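PDB 2OKX: rhamnosidase B from Bacillus sp., which probably hydrolyses terminal alpha-L-rhamnose residues from glycosides, as an alpha-L-rhamnosidase of glycoside hydrolase family 78. Local coordinates for residues P217-A222 / F316-E321; S255-L260 / Y289-L294. All coordinates share one frame; numbering follows the deposited sequence.

Interaction 1: residues P217-A222 / F316-E321; sequences PKYAAA and FAIDSE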
loop_
_atom_site.group_PDB
_atom_site.type_symbol
_atom_site.label_atom_id
_atom_site.label_comp_id
_atom_site.label_asym_id
_atom_site.label_seq_id
_atom_site.Cartn_x
_atom_site.Cartn_y
_atom_site.Cartn_z
ATOM N N PRO A 217 -7.393 -16.738 -22.097
ATOM C CA PRO A 217 -7.283 -18.199 -22.202
ATOM C C PRO A 217 -8.657 -18.842 -22.014
ATOM O O PRO A 217 -9.509 -18.291 -21.314
ATOM C CB PRO A 217 -6.332 -18.559 -21.061
ATOM C CG PRO A 217 -5.527 -17.291 -20.850
ATOM C CD PRO A 217 -6.587 -16.229 -20.975
ATOM N N LYS A 218 -8.868 -20.005 -22.627
ATOM C CA LYS A 218 -10.144 -20.709 -22.504
ATOM C C LYS A 218 -10.495 -20.867 -21.027
ATOM O O LYS A 218 -11.648 -20.707 -20.625
ATOM C CB LYS A 218 -10.054 -22.104 -23.138
ATOM C CG LYS A 218 -9.552 -22.155 -24.583
ATOM C CD LYS A 218 -10.535 -21.530 -25.564
ATOM C CE LYS A 218 -10.174 -21.880 -27.005
ATOM N NZ LYS A 218 -8.792 -21.454 -27.380
ATOM N N TYR A 219 -9.481 -21.178 -20.224
ATOM C CA TYR A 219 -9.648 -21.377 -18.788
ATOM C C TYR A 219 -8.658 -20.497 -18.015
ATOM O O TYR A 219 -7.464 -20.524 -18.284
ATOM C CB TYR A 219 -9.404 -22.860 -18.448
ATOM C CG TYR A 219 -9.431 -23.185 -16.970
ATOM C CD1 TYR A 219 -10.630 -23.192 -16.255
ATOM C CD2 TYR A 219 -8.251 -23.450 -16.276
ATOM C CE1 TYR A 219 -10.651 -23.448 -14.888
ATOM C CE2 TYR A 219 -8.262 -23.707 -14.909
ATOM C CZ TYR A 219 -9.463 -23.701 -14.223
ATOM O OH TYR A 219 -9.476 -23.924 -12.870
ATOM N N ALA A 220 -9.165 -19.709 -17.070
ATOM C CA ALA A 220 -8.319 -18.846 -16.240
ATOM C C ALA A 220 -8.973 -18.757 -14.872
ATOM O O ALA A 220 -10.121 -18.334 -14.752
ATOM C CB ALA A 220 -8.193 -17.455 -16.860
ATOM N N ALA A 221 -8.246 -19.156 -13.836
ATOM C CA ALA A 221 -8.808 -19.141 -12.498
ATOM C C ALA A 221 -7.881 -18.539 -11.457
ATOM O O ALA A 221 -6.657 -18.634 -11.561
ATOM C CB ALA A 221 -9.193 -20.568 -12.088
ATOM N N ALA A 222 -8.490 -17.912 -10.456
ATOM C CA ALA A 222 -7.758 -17.306 -9.358
ATOM C C ALA A 222 -8.075 -18.157 -8.131
ATOM O O ALA A 222 -9.246 -18.351 -7.780
ATOM C CB ALA A 222 -8.215 -15.858 -9.150
ATOM N N PHE A 316 -3.948 -19.924 -12.327
ATOM C CA PHE A 316 -3.843 -21.138 -13.132
ATOM C C PHE A 316 -4.673 -20.951 -14.401
ATOM O O PHE A 316 -5.838 -20.560 -14.330
ATOM C CB PHE A 316 -4.397 -22.325 -12.339
ATOM C CG PHE A 316 -4.234 -23.652 -13.027
ATOM C CD1 PHE A 316 -5.152 -24.675 -12.811
ATOM C CD2 PHE A 316 -3.147 -23.894 -13.861
ATOM C CE1 PHE A 316 -4.987 -25.922 -13.414
ATOM C CE2 PHE A 316 -2.974 -25.135 -14.469
ATOM C CZ PHE A 316 -3.897 -26.150 -14.243
ATOM N N ALA A 317 -4.082 -21.223 -15.559
ATOM C CA ALA A 317 -4.805 -21.074 -16.817
ATOM C C ALA A 317 -4.481 -22.207 -17.776
ATOM O O ALA A 317 -3.423 -22.824 -17.690
ATOM C CB ALA A 317 -4.471 -19.732 -17.470
ATOM N N ILE A 318 -5.403 -22.470 -18.696
ATOM C CA ILE A 318 -5.218 -23.520 -19.684
ATOM C C ILE A 318 -5.846 -23.091 -21.003
ATOM O O ILE A 318 -6.918 -22.487 -21.019
ATOM C CB ILE A 318 -5.898 -24.837 -19.248
ATOM C CG1 ILE A 318 -5.378 -25.275 -17.877
ATOM C CG2 ILE A 318 -5.620 -25.922 -20.281
ATOM C CD1 ILE A 318 -6.075 -26.510 -17.324
ATOM N N ASP A 319 -5.176 -23.398 -22.105
ATOM C CA ASP A 319 -5.704 -23.063 -23.421
ATOM C C ASP A 319 -5.296 -24.130 -24.427
ATOM O O ASP A 319 -4.257 -24.772 -24.279
ATOM C CB ASP A 319 -5.201 -21.693 -23.880
ATOM C CG ASP A 319 -5.925 -21.192 -25.114
ATOM O OD1 ASP A 319 -5.386 -21.345 -26.230
ATOM O OD2 ASP A 319 -7.043 -20.655 -24.965
ATOM N N SER A 320 -6.127 -24.319 -25.447
ATOM C CA SER A 320 -5.858 -25.316 -26.478
ATOM C C SER A 320 -6.779 -25.137 -27.677
ATOM O O SER A 320 -7.877 -24.593 -27.553
ATOM C CB SER A 320 -6.053 -26.724 -25.912
ATOM O OG SER A 320 -5.853 -27.703 -26.917
ATOM N N GLU A 321 -6.324 -25.590 -28.841
ATOM C CA GLU A 321 -7.130 -25.504 -30.049
ATOM C C GLU A 321 -8.105 -26.678 -30.044
ATOM O O GLU A 321 -9.000 -26.766 -30.886
ATOM C CB GLU A 321 -6.239 -25.557 -31.292
ATOM C CG GLU A 321 -5.311 -24.357 -31.443
ATOM C CD GLU A 321 -4.471 -24.415 -32.712
ATOM O OE1 GLU A 321 -3.704 -23.460 -32.964
ATOM O OE2 GLU A 321 -4.573 -25.415 -33.457
#

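Interaction 2: residues S255-L260 / Y289-L294; sequences SGVVTL and YYSLNL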
loop_
_atom_site.group_PDB
_atom_site.type_symbol
_atom_site.label_atom_id
_atom_site.label_comp_id
_atom_site.label_asym_id
_atom_site.label_seq_id
_atom_site.Cartn_x
_atom_site.Cartn_y
_atom_site.Cartn_z
ATOM N N SER A 255 -7.215 -35.743 -29.674
ATOM C CA SER A 255 -5.792 -35.485 -29.507
ATOM C C SER A 255 -5.455 -34.037 -29.855
ATOM O O SER A 255 -6.024 -33.471 -30.787
ATOM C CB SER A 255 -4.986 -36.427 -30.402
ATOM O OG SER A 255 -3.597 -36.181 -30.281
ATOM N N GLY A 256 -4.532 -33.440 -29.104
ATOM C CA GLY A 256 -4.150 -32.065 -29.374
ATOM C C GLY A 256 -3.139 -31.492 -28.397
ATOM O O GLY A 256 -2.805 -32.123 -27.395
ATOM N N VAL A 257 -2.648 -30.292 -28.696
ATOM C CA VAL A 257 -1.675 -29.618 -27.839
ATOM C C VAL A 257 -2.408 -28.750 -26.823
ATOM O O VAL A 257 -3.322 -28.007 -27.175
ATOM C CB VAL A 257 -0.724 -28.714 -28.660
ATOM C CG1 VAL A 257 0.243 -27.992 -27.726
ATOM C CG2 VAL A 257 0.050 -29.548 -29.671
ATOM N N VAL A 258 -2.009 -28.860 -25.560
ATOM C CA VAL A 258 -2.621 -28.079 -24.495
ATOM C C VAL A 258 -1.533 -27.246 -23.833
ATOM O O VAL A 258 -0.416 -27.721 -23.629
ATOM C CB VAL A 258 -3.275 -28.991 -23.432
ATOM C CG1 VAL A 258 -3.947 -28.149 -22.359
ATOM C CG2 VAL A 258 -4.289 -29.912 -24.091
ATOM N N THR A 259 -1.851 -25.999 -23.512
ATOM C CA THR A 259 -0.874 -25.132 -22.876
ATOM C C THR A 259 -1.304 -24.788 -21.460
ATOM O O THR A 259 -2.409 -24.290 -21.239
ATOM C CB THR A 259 -0.684 -23.818 -23.667
ATOM O OG1 THR A 259 -0.282 -24.117 -25.010
ATOM C CG2 THR A 259 0.392 -22.953 -23.011
ATOM N N LEU A 260 -0.433 -25.075 -20.498
ATOM C CA LEU A 260 -0.721 -24.759 -19.106
ATOM C C LEU A 260 -0.044 -23.425 -18.853
ATOM O O LEU A 260 1.138 -23.261 -19.158
ATOM C CB LEU A 260 -0.136 -25.814 -18.165
ATOM C CG LEU A 260 -0.570 -27.267 -18.367
ATOM C CD1 LEU A 260 0.092 -28.134 -17.298
ATOM C CD2 LEU A 260 -2.092 -27.382 -18.282
ATOM N N TYR A 289 4.876 -21.156 -18.799
ATOM C CA TYR A 289 3.912 -21.854 -19.643
ATOM C C TYR A 289 4.482 -23.207 -20.062
ATOM O O TYR A 289 5.654 -23.314 -20.415
ATOM C CB TYR A 289 3.588 -21.027 -20.894
ATOM C CG TYR A 289 3.156 -19.612 -20.588
ATOM C CD1 TYR A 289 4.103 -18.609 -20.362
ATOM C CD2 TYR A 289 1.810 -19.290 -20.456
ATOM C CE1 TYR A 289 3.715 -17.323 -20.007
ATOM C CE2 TYR A 289 1.410 -18.005 -20.099
ATOM C CZ TYR A 289 2.370 -17.028 -19.873
ATOM O OH TYR A 289 1.982 -15.766 -19.487
ATOM N N TYR A 290 3.646 -24.236 -20.009
ATOM C CA TYR A 290 4.065 -25.577 -20.400
ATOM C C TYR A 290 3.285 -25.999 -21.634
ATOM O O TYR A 290 2.087 -25.731 -21.739
ATOM C CB TYR A 290 3.789 -26.597 -19.290
ATOM C CG TYR A 290 4.616 -26.442 -18.037
ATOM C CD1 TYR A 290 4.310 -25.470 -17.084
ATOM C CD2 TYR A 290 5.684 -27.301 -17.781
ATOM C CE1 TYR A 290 5.050 -25.364 -15.900
ATOM C CE2 TYR A 290 6.425 -27.204 -16.610
ATOM C CZ TYR A 290 6.106 -26.238 -15.673
ATOM O OH TYR A 290 6.843 -26.164 -14.511
ATOM N N SER A 291 3.969 -26.661 -22.559
ATOM C CA SER A 291 3.339 -27.149 -23.777
ATOM C C SER A 291 3.152 -28.651 -23.608
ATOM O O SER A 291 4.105 -29.367 -23.299
ATOM C CB SER A 291 4.230 -26.867 -24.991
ATOM O OG SER A 291 3.576 -27.239 -26.194
ATOM N N LEU A 292 1.926 -29.128 -23.797
ATOM C CA LEU A 292 1.642 -30.551 -23.646
ATOM C C LEU A 292 1.078 -31.135 -24.934
ATOM O O LEU A 292 0.043 -30.691 -25.421
ATOM C CB LEU A 292 0.634 -30.775 -22.514
ATOM C CG LEU A 292 0.886 -30.075 -21.175
ATOM C CD1 LEU A 292 -0.234 -30.417 -20.207
ATOM C CD2 LEU A 292 2.230 -30.497 -20.609
ATOM N N ASN A 293 1.768 -32.128 -25.481
ATOM C CA ASN A 293 1.324 -32.792 -26.701
ATOM C C ASN A 293 0.623 -34.064 -26.235
ATOM O O ASN A 293 1.244 -35.118 -26.106
ATOM C CB ASN A 293 2.531 -33.124 -27.580
ATOM C CG ASN A 293 2.133 -33.675 -28.932
ATOM O OD1 ASN A 293 1.243 -33.140 -29.599
ATOM N ND2 ASN A 293 2.799 -34.745 -29.353
ATOM N N LEU A 294 -0.675 -33.949 -25.978
ATOM C CA LEU A 294 -1.463 -35.062 -25.470
ATOM C C LEU A 294 -2.314 -35.791 -26.503
ATOM O O LEU A 294 -2.547 -35.297 -27.608
ATOM C CB LEU A 294 -2.378 -34.562 -24.350
ATOM C CG LEU A 294 -1.721 -33.715 -23.258
ATOM C CD1 LEU A 294 -2.787 -33.190 -22.310
ATOM C CD2 LEU A 294 -0.693 -34.543 -22.507
HETATM O O HOH W 1 1.899 -24.907 -26.124
#

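Interaction 1: residues P217-A222 / F316-E321
Phe316 receives the edge of the Tyr219 ring in an offset edge-to-face pair, with the planes at 84°. With CG anti to the backbone N in both, the two rings lean along the same face and Tyr219 CE2 comes within 3.9 Å of Phe316 CD1; the Tyr219 hydroxyl is hydrogen-bonded to that of Tyr392. The backbone of Phe316 pairs with Ala221 through two hydrogen bonds, Ala221 N to Phe316 O being 2.8 Å long. Ala317 faces Ala220 in a non-hydrogen-bonded pair, and its CB lies 4.2 Å from Pro217 CB, on the side of the sheet where Trp403 covers it. These are neighbouring strands of the five-stranded antiparallel sheet in the D2 region; Tyr219 and Ile318 pack on strand 324-327 of a second antiparallel sheet, consistent with a beta-sandwich. Ile318 forms the next hydrogen-bonded pair with Tyr219 and lays CG1 3.8 Å from Tyr219 CD2. Asp319 OD2 takes two donors from one residue: Lys218 N at 3.0 Å on the anti lone pair, and Lys218 NZ at 3.1 Å on the syn side, out of the carboxylate plane. With an alanine here, Lys218 would probably lose both its salt-bridge mate and the acceptor for its backbone N-H.

Interaction 2: residues S255-L260 / Y289-L294
Leu260 lies against Leu292 nearly at a right angle, its CG 3.7 Å from Leu292 CD1, while its CB rests 4.2 Å from Tyr290 CB. Both leucines leave their strands on the same face; CG beside the backbone N (chi1 -57° in Leu260, -48° in Leu292) turns the branches so that they meet. Further along this face Val258 CG2 touches Leu294 CD1 at 4.0 Å, and Leu250 and Leu252 of strand 240-252 pack on both side chains. The backbones pair in regular antiparallel fashion, with two hydrogen bonds each at Gly256-Leu294, Val258-Leu292 and Leu260-Tyr290. Strand 288-294 is an outermost strand of its five-stranded sheet, and strand 256-262 lies between it and strand 314-320. At the far end Leu294 O accepts twice: Ser255 OG comes in the carbonyl plane, on a lone pair, at 3.0 Å, whereas Gly256 N stands above that plane at 3.1 Å. On the other face a water bridges Thr259 OG1, at 2.6 Å, to Ser291 OG, at 2.9 Å. One face thus adheres through aliphatic carbon, the other through Val257 methyls, small polar groups and a bridging water, consistent with the first packing on strands 240-252 and 271-273 and the second, with exposed Val257, Ser291 and Asn293, lying nearer solvent.

Interactions 1 and 2 belong to one antiparallel sheet, in which strands 314-320 and 256-262 are neighbours and join the two pairs; along the chain interaction 2 is nested within the loop that interaction 1 closes. The junction is made by probable hydrogen bonds of Asp319 O with Thr259 N and of Ser320 OG with Val257 O, and by packing of Ile318 CG2 on Val258 CG1, 3.5 Å apart. Interaction 1, farther into the sheet, is mostly buried and relies on packing of aromatic rings, alanines and an isoleucine, with its charged pair at one end. Interaction 2 reaches an outermost strand of the sheet and is only partly buried, combining an aliphatic face with a hydrated one and lacking any salt bridge between its segments.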